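Local coordinates for alpha-glucosidase ([Eubacterium] rectale, PDB 6PNR), which probably hydrolyses the glycosidic bond of alpha-sulfoquinovosides, as a family 31 glycoside hydrolase whose pocket here holds a sulfonated aza-sugar inhibitor, at residues A514-F519 against M599-V604; L544-D549 against L641-A646. All coordinates share one frame; numbering follows the deposited sequence.

How the contacts relate
Contacts 1 and 2 both tie the family 31 barrel region to the C-terminal region, one by apolar and the other mainly by polar chemistry. Contact 1 is wholly buried, a phenylalanine of a turn set against a methionine and an isoleucine of a strand. Contact 2, farther from the centre of the chain and only partly buried, relies on an arginine that combines hydrogen bonds with a cation-pi contact. Their centres lie about 10 Å apart, and their segments touch: Met515 and Phe516 both pack on Thr644, Met515 SD also packs on Leu547 O of residues 544-549, and a probable backbone hydrogen bond runs from Ala602 N to Pro645 O.

Contact 1 of 2, residues A514-F519 against M599-V604; sequences AMFTPF and MLIAPV
Phe516 meets Ile601 and Met599 mainly through its ring, and each does so in its own manner. The CD1 methyl of Ile601 lies over one face, displaced toward the rim, with Phe516 CD1 as its nearest atom at 3.7 Å from Ile601 CD1. This is a CH-pi contact, the methyl carbon standing 4.0 Å from the ring centroid and 22° off the normal. Met599 arrives obliquely: its CE methyl touches Phe516 CE1 at 3.9 Å, and its sulfur, SD, sits 5.4 Å from the centroid of the Phe516 ring in a Met-aromatic contact. The bend at the last torsion of Met599 (chi3 83°) turns that methyl to the ring.

Behind the ring, residues 514-517 form a type I beta turn. Thr517 OG1 hydrogen-bonds Ala514 O at 2.7 Å, in the carbonyl plane and on a lone pair; Ala514 O also receives a weak bond from Thr517 N, so the two donors of Thr517 share one acceptor. Replacing Phe516 with alanine would probably leave the Ile601 and Met599 methyls without their aromatic partner and open a gap between turn and strand.

Farther out, Phe516 O accepts a hydrogen bond from the hydroxyl of Tyr593, on the strand 593-595 that pairs with 599-601. The turn follows helix 504-514, and its phenylalanine also packs on Leu554 of helix 538-568, wedged between that helix and the C-terminal sheet.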
ATOM      1  N   ALA A 514      30.949  -4.677 -14.771  1.00 26.49           N
ATOM      2  CA  ALA A 514      31.155  -6.098 -14.519  1.00 27.84           C
ATOM      3  C   ALA A 514      32.622  -6.500 -14.628  1.00 28.61           C
ATOM      4  O   ALA A 514      33.045  -7.462 -13.971  1.00 26.11           O
ATOM      5  CB  ALA A 514      30.308  -6.923 -15.492  1.00 27.45           C
ATOM      6  N   MET A 515      33.417  -5.791 -15.442  1.00 26.27           N
ATOM      7  CA  MET A 515      34.825  -6.159 -15.523  1.00 31.43           C
ATOM      8  C   MET A 515      35.574  -5.869 -14.230  1.00 26.57           C
ATOM      9  O   MET A 515      36.681  -6.378 -14.062  1.00 30.10           O
ATOM     10  CB  MET A 515      35.517  -5.465 -16.703  1.00 29.35           C
ATOM     11  CG  MET A 515      35.571  -3.950 -16.627  1.00 30.97           C
ATOM     12  SD  MET A 515      36.259  -3.272 -18.164  1.00 31.28           S
ATOM     13  CE  MET A 515      36.391  -1.528 -17.768  1.00 29.27           C
ATOM     14  N   PHE A 516      34.997  -5.089 -13.315  1.00 28.93           N
ATOM     15  CA  PHE A 516      35.546  -4.919 -11.971  1.00 29.45           C
ATOM     16  C   PHE A 516      34.761  -5.732 -10.949  1.00 28.31           C
ATOM     17  O   PHE A 516      34.451  -5.242  -9.865  1.00 26.09           O
ATOM     18  CB  PHE A 516      35.573  -3.444 -11.576  1.00 30.45           C
ATOM     19  CG  PHE A 516      36.422  -2.586 -12.470  1.00 29.06           C
ATOM     20  CD1 PHE A 516      37.804  -2.561 -12.326  1.00 29.00           C
ATOM     21  CD2 PHE A 516      35.832  -1.791 -13.444  1.00 28.77           C
ATOM     22  CE1 PHE A 516      38.588  -1.766 -13.144  1.00 28.49           C
ATOM     23  CE2 PHE A 516      36.608  -0.997 -14.279  1.00 30.72           C
ATOM     24  CZ  PHE A 516      37.994  -0.984 -14.127  1.00 31.01           C
ATOM     25  N   THR A 517      34.387  -6.970 -11.298  1.00 26.74           N
ATOM     26  CA  THR A 517      33.747  -7.922 -10.397  1.00 24.92           C
ATOM     27  C   THR A 517      34.410  -9.274 -10.644  1.00 26.00           C
ATOM     28  O   THR A 517      35.160  -9.407 -11.616  1.00 27.58           O
ATOM     29  CB  THR A 517      32.226  -7.998 -10.634  1.00 30.80           C
ATOM     30  OG1 THR A 517      31.961  -8.668 -11.873  1.00 26.84           O
ATOM     31  CG2 THR A 517      31.578  -6.597 -10.648  1.00 23.05           C
ATOM     32  N   PRO A 518      34.170 -10.299  -9.811  1.00 23.07           N
ATOM     33  CA  PRO A 518      34.870 -11.584 -10.012  1.00 23.68           C
ATOM     34  C   PRO A 518      34.499 -12.362 -11.274  1.00 32.00           C
ATOM     35  O   PRO A 518      35.277 -13.248 -11.655  1.00 28.39           O
ATOM     36  CB  PRO A 518      34.491 -12.391  -8.760  1.00 28.14           C
ATOM     37  CG  PRO A 518      34.097 -11.376  -7.750  1.00 30.92           C
ATOM     38  CD  PRO A 518      33.444 -10.270  -8.529  1.00 24.02           C
ATOM     39  N   PHE A 519      33.371 -12.073 -11.941  1.00 28.60           N
ATOM     40  CA  PHE A 519      32.768 -13.052 -12.852  1.00 26.23           C
ATOM     41  C   PHE A 519      31.902 -12.312 -13.872  1.00 27.66           C
ATOM     42  O   PHE A 519      30.880 -11.732 -13.492  1.00 28.74           O
ATOM     43  CB  PHE A 519      31.948 -14.038 -12.017  1.00 23.42           C
ATOM     44  CG  PHE A 519      31.466 -15.278 -12.741  1.00 23.42           C
ATOM     45  CD1 PHE A 519      32.291 -16.385 -12.901  1.00 25.27           C
ATOM     46  CD2 PHE A 519      30.135 -15.378 -13.154  1.00 26.85           C
ATOM     47  CE1 PHE A 519      31.820 -17.546 -13.517  1.00 24.23           C
ATOM     48  CE2 PHE A 519      29.660 -16.529 -13.773  1.00 28.61           C
ATOM     49  CZ  PHE A 519      30.505 -17.619 -13.946  1.00 26.62           C
ATOM     50  N   MET A 599      41.520  -0.365  -5.177  1.00 31.00           N
ATOM     51  CA  MET A 599      40.774   0.288  -6.245  1.00 28.22           C
ATOM     52  C   MET A 599      39.447   0.828  -5.741  1.00 32.63           C
ATOM     53  O   MET A 599      38.801   0.215  -4.888  1.00 31.92           O
ATOM     54  CB  MET A 599      40.505  -0.658  -7.420  1.00 34.14           C
ATOM     55  CG  MET A 599      41.739  -1.107  -8.161  1.00 33.97           C
ATOM     56  SD  MET A 599      41.348  -1.741  -9.814  1.00 36.40           S
ATOM     57  CE  MET A 599      41.255  -0.210 -10.754  1.00 34.61           C
ATOM     58  N   LEU A 600      39.046   1.980  -6.278  1.00 28.11           N
ATOM     59  CA  LEU A 600      37.722   2.533  -6.041  1.00 31.52           C
ATOM     60  C   LEU A 600      36.975   2.549  -7.366  1.00 30.58           C
ATOM     61  O   LEU A 600      37.495   3.047  -8.369  1.00 32.64           O
ATOM     62  CB  LEU A 600      37.779   3.941  -5.442  1.00 30.14           C
ATOM     63  CG  LEU A 600      36.400   4.436  -4.983  1.00 32.29           C
ATOM     64  CD1 LEU A 600      36.548   5.283  -3.738  1.00 31.06           C
ATOM     65  CD2 LEU A 600      35.661   5.242  -6.080  1.00 34.71           C
ATOM     66  N   ILE A 601      35.773   1.983  -7.368  1.00 30.18           N
ATOM     67  CA  ILE A 601      34.931   1.912  -8.556  1.00 31.91           C
ATOM     68  C   ILE A 601      33.656   2.682  -8.270  1.00 26.75           C
ATOM     69  O   ILE A 601      33.019   2.466  -7.232  1.00 26.47           O
ATOM     70  CB  ILE A 601      34.603   0.459  -8.947  1.00 30.12           C
ATOM     71  CG1 ILE A 601      35.858  -0.431  -8.844  1.00 27.65           C
ATOM     72  CG2 ILE A 601      33.988   0.432 -10.351  1.00 32.77           C
ATOM     73  CD1 ILE A 601      37.029   0.009  -9.759  1.00 28.15           C
ATOM     74  N   ALA A 602      33.293   3.578  -9.189  1.00 29.52           N
ATOM     75  CA  ALA A 602      32.075   4.388  -9.098  1.00 28.73           C
ATOM     76  C   ALA A 602      31.347   4.283 -10.429  1.00 31.46           C
ATOM     77  O   ALA A 602      31.508   5.143 -11.304  1.00 33.24           O
ATOM     78  CB  ALA A 602      32.403   5.844  -8.770  1.00 27.24           C
ATOM     79  N   PRO A 603      30.550   3.233 -10.629  1.00 34.45           N
ATOM     80  CA  PRO A 603      29.970   2.992 -11.960  1.00 26.46           C
ATOM     81  C   PRO A 603      28.988   4.077 -12.385  1.00 28.11           C
ATOM     82  O   PRO A 603      28.186   4.569 -11.590  1.00 28.81           O
ATOM     83  CB  PRO A 603      29.264   1.638 -11.797  1.00 28.96           C
ATOM     84  CG  PRO A 603      30.018   0.968 -10.682  1.00 29.95           C
ATOM     85  CD  PRO A 603      30.339   2.095  -9.723  1.00 30.05           C
ATOM     86  N   VAL A 604      29.059   4.447 -13.666  1.00 28.85           N
ATOM     87  CA  VAL A 604      28.004   5.251 -14.272  1.00 29.16           C
ATOM     88  C   VAL A 604      26.740   4.408 -14.328  1.00 28.83           C
ATOM     89  O   VAL A 604      26.711   3.359 -14.977  1.00 30.87           O
ATOM     90  CB  VAL A 604      28.411   5.736 -15.670  1.00 30.32           C
ATOM     91  CG1 VAL A 604      27.225   6.447 -16.362  1.00 31.31           C
ATOM     92  CG2 VAL A 604      29.638   6.656 -15.575  1.00 27.75           C
TER

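Contact 2 of 2, residues L544-D549 against L641-A646; sequences LARLVD and LGYTPA
Gly642 O is gripped by both terminal nitrogens of Arg546. The stronger bond comes from Arg546 NH1, 2.7 Å from Gly642 O with an N-H...O angle of 150°; a weak one comes from Arg546 NH2 to the same Gly642 O at 3.0 Å. The carbonyl oxygen lies at the edge of the guanidinium and in its plane, though NH1 is tilted out of the plane of the carbonyl. An extended chain, with CG opposite the backbone N (chi1 163°), carries the charged group from the helix to the loop.

The same guanidinium makes a cation-pi contact with Tyr643. Arg546 NH2 sits over one face of the ring toward its rim, 3.3 Å from Tyr643 CE1, and the two planes are turned 47° apart. In fold terms, the arginine bridges helix 538-568 of the barrel region and the loop that follows strand 633-638 and leads into strand 646-649 of the C-terminal sheet. Glycine suits the loop position: its backbone angles would jam a side chain against the preceding carbonyl, and a beta carbon would also crowd Arg546 NH1.

Beside the polar grip, Leu547 brings its CD2 methyl to 4.2 Å from Gly642 O. Arg546 NH2 has a further acceptor in Tyr665 O, and Trp625 offers the arginine another cation-pi partner while meeting Tyr643 edge-to-face. Glu512, on helix 504-514, accepts the hydrogen bond of Gly642 N.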
ATOM      1  N   LEU A 544      33.249  -4.778 -26.378  1.00 29.85           N
ATOM      2  CA  LEU A 544      33.237  -5.826 -25.368  1.00 26.10           C
ATOM      3  C   LEU A 544      34.572  -6.572 -25.339  1.00 27.13           C
ATOM      4  O   LEU A 544      35.060  -6.951 -24.266  1.00 25.79           O
ATOM      5  CB  LEU A 544      32.068  -6.779 -25.640  1.00 24.53           C
ATOM      6  CG  LEU A 544      31.832  -7.913 -24.647  1.00 30.18           C
ATOM      7  CD1 LEU A 544      31.625  -7.334 -23.258  1.00 22.98           C
ATOM      8  CD2 LEU A 544      30.614  -8.709 -25.087  1.00 27.70           C
ATOM      9  N   ALA A 545      35.182  -6.782 -26.509  1.00 28.95           N
ATOM     10  CA  ALA A 545      36.512  -7.388 -26.554  1.00 29.26           C
ATOM     11  C   ALA A 545      37.495  -6.630 -25.668  1.00 31.76           C
ATOM     12  O   ALA A 545      38.266  -7.237 -24.915  1.00 32.01           O
ATOM     13  CB  ALA A 545      37.022  -7.424 -27.998  1.00 28.65           C
ATOM     14  N   ARG A 546      37.476  -5.298 -25.743  1.00 31.53           N
ATOM     15  CA  ARG A 546      38.331  -4.492 -24.880  1.00 28.99           C
ATOM     16  C   ARG A 546      37.976  -4.677 -23.405  1.00 31.11           C
ATOM     17  O   ARG A 546      38.861  -4.900 -22.567  1.00 30.31           O
ATOM     18  CB  ARG A 546      38.234  -3.025 -25.285  1.00 30.97           C
ATOM     19  CG  ARG A 546      38.738  -2.041 -24.230  1.00 31.39           C
ATOM     20  CD  ARG A 546      38.692  -0.625 -24.778  1.00 30.94           C
ATOM     21  NE  ARG A 546      39.106   0.376 -23.811  1.00 34.62           N
ATOM     22  CZ  ARG A 546      38.344   0.834 -22.828  1.00 38.51           C
ATOM     23  NH1 ARG A 546      37.102   0.372 -22.655  1.00 33.97           N
ATOM     24  NH2 ARG A 546      38.829   1.762 -22.013  1.00 37.59           N
ATOM     25  N   LEU A 547      36.680  -4.598 -23.068  1.00 27.77           N
ATOM     26  CA  LEU A 547      36.277  -4.711 -21.668  1.00 26.66           C
ATOM     27  C   LEU A 547      36.662  -6.068 -21.092  1.00 27.68           C
ATOM     28  O   LEU A 547      37.147  -6.159 -19.958  1.00 30.63           O
ATOM     29  CB  LEU A 547      34.766  -4.477 -21.525  1.00 26.65           C
ATOM     30  CG  LEU A 547      34.219  -3.139 -22.067  1.00 26.55           C
ATOM     31  CD1 LEU A 547      32.700  -3.058 -21.952  1.00 22.14           C
ATOM     32  CD2 LEU A 547      34.867  -1.928 -21.401  1.00 25.85           C
ATOM     33  N   VAL A 548      36.454  -7.134 -21.858  1.00 27.32           N
ATOM     34  CA  VAL A 548      36.787  -8.462 -21.367  1.00 25.77           C
ATOM     35  C   VAL A 548      38.301  -8.617 -21.254  1.00 31.52           C
ATOM     36  O   VAL A 548      38.804  -9.234 -20.308  1.00 29.86           O
ATOM     37  CB  VAL A 548      36.154  -9.522 -22.285  1.00 25.96           C
ATOM     38  CG1 VAL A 548      36.708 -10.900 -21.991  1.00 29.07           C
ATOM     39  CG2 VAL A 548      34.613  -9.498 -22.130  1.00 23.23           C
ATOM     40  N   ASP A 549      39.050  -8.048 -22.203  1.00 26.24           N
ATOM     41  CA  ASP A 549      40.507  -8.075 -22.095  1.00 31.30           C
ATOM     42  C   ASP A 549      40.967  -7.381 -20.819  1.00 30.16           C
ATOM     43  O   ASP A 549      41.813  -7.914 -20.097  1.00 34.02           O
ATOM     44  CB  ASP A 549      41.145  -7.435 -23.332  1.00 30.58           C
ATOM     45  CG  ASP A 549      42.657  -7.676 -23.416  1.00 38.38           C
ATOM     46  OD1 ASP A 549      43.157  -8.629 -22.787  1.00 34.06           O
ATOM     47  OD2 ASP A 549      43.343  -6.903 -24.119  1.00 38.70           O
ATOM     48  N   LEU A 641      31.660   6.219 -22.672  1.00 34.72           N
ATOM     49  CA  LEU A 641      31.357   4.799 -22.770  1.00 35.52           C
ATOM     50  C   LEU A 641      32.641   3.998 -22.900  1.00 34.63           C
ATOM     51  O   LEU A 641      33.449   4.248 -23.798  1.00 35.69           O
ATOM     52  CB  LEU A 641      30.442   4.568 -23.972  1.00 36.74           C
ATOM     53  CG  LEU A 641      29.337   3.521 -23.876  1.00 42.37           C
ATOM     54  CD1 LEU A 641      28.730   3.474 -22.491  1.00 34.37           C
ATOM     55  CD2 LEU A 641      28.271   3.839 -24.903  1.00 43.20           C
ATOM     56  N   GLY A 642      32.847   3.062 -21.973  1.00 32.29           N
ATOM     57  CA  GLY A 642      34.057   2.261 -21.938  1.00 30.68           C
ATOM     58  C   GLY A 642      35.096   2.720 -20.935  1.00 34.88           C
ATOM     59  O   GLY A 642      36.111   2.038 -20.760  1.00 31.35           O
ATOM     60  N   TYR A 643      34.872   3.837 -20.258  1.00 34.93           N
ATOM     61  CA  TYR A 643      35.865   4.413 -19.357  1.00 36.35           C
ATOM     62  C   TYR A 643      35.258   4.533 -17.964  1.00 32.17           C
ATOM     63  O   TYR A 643      34.971   5.634 -17.483  1.00 36.62           O
ATOM     64  CB  TYR A 643      36.359   5.752 -19.916  1.00 35.03           C
ATOM     65  CG  TYR A 643      37.069   5.543 -21.234  1.00 37.35           C
ATOM     66  CD1 TYR A 643      38.434   5.269 -21.279  1.00 35.34           C
ATOM     67  CD2 TYR A 643      36.368   5.561 -22.435  1.00 40.58           C
ATOM     68  CE1 TYR A 643      39.082   5.046 -22.485  1.00 40.66           C
ATOM     69  CE2 TYR A 643      37.012   5.340 -23.642  1.00 39.77           C
ATOM     70  CZ  TYR A 643      38.366   5.084 -23.660  1.00 39.07           C
ATOM     71  OH  TYR A 643      39.005   4.867 -24.863  1.00 41.36           O
ATOM     72  N   THR A 644      35.073   3.382 -17.321  1.00 31.08           N
ATOM     73  CA  THR A 644      34.504   3.327 -15.981  1.00 29.14           C
ATOM     74  C   THR A 644      35.223   4.310 -15.057  1.00 29.28           C
ATOM     75  O   THR A 644      36.455   4.395 -15.090  1.00 34.07           O
ATOM     76  CB  THR A 644      34.649   1.911 -15.409  1.00 30.13           C
ATOM     77  OG1 THR A 644      34.354   0.953 -16.429  1.00 29.32           O
ATOM     78  CG2 THR A 644      33.721   1.702 -14.219  1.00 28.26           C
ATOM     79  N   PRO A 645      34.497   5.060 -14.220  1.00 29.99           N
ATOM     80  CA  PRO A 645      35.173   5.855 -13.189  1.00 31.38           C
ATOM     81  C   PRO A 645      35.880   4.951 -12.190  1.00 29.51           C
ATOM     82  O   PRO A 645      35.268   4.478 -11.229  1.00 32.20           O
ATOM     83  CB  PRO A 645      34.025   6.646 -12.552  1.00 30.12           C
ATOM     84  CG  PRO A 645      33.006   6.737 -13.652  1.00 30.43           C
ATOM     85  CD  PRO A 645      33.064   5.372 -14.283  1.00 28.66           C
ATOM     86  N   ALA A 646      37.162   4.684 -12.425  1.00 30.48           N
ATOM     87  CA  ALA A 646      37.920   3.721 -11.640  1.00 30.14           C
ATOM     88  C   ALA A 646      39.258   4.332 -11.255  1.00 35.70           C
ATOM     89  O   ALA A 646      39.911   4.984 -12.074  1.00 34.48           O
ATOM     90  CB  ALA A 646      38.142   2.422 -12.410  1.00 29.23           C
TER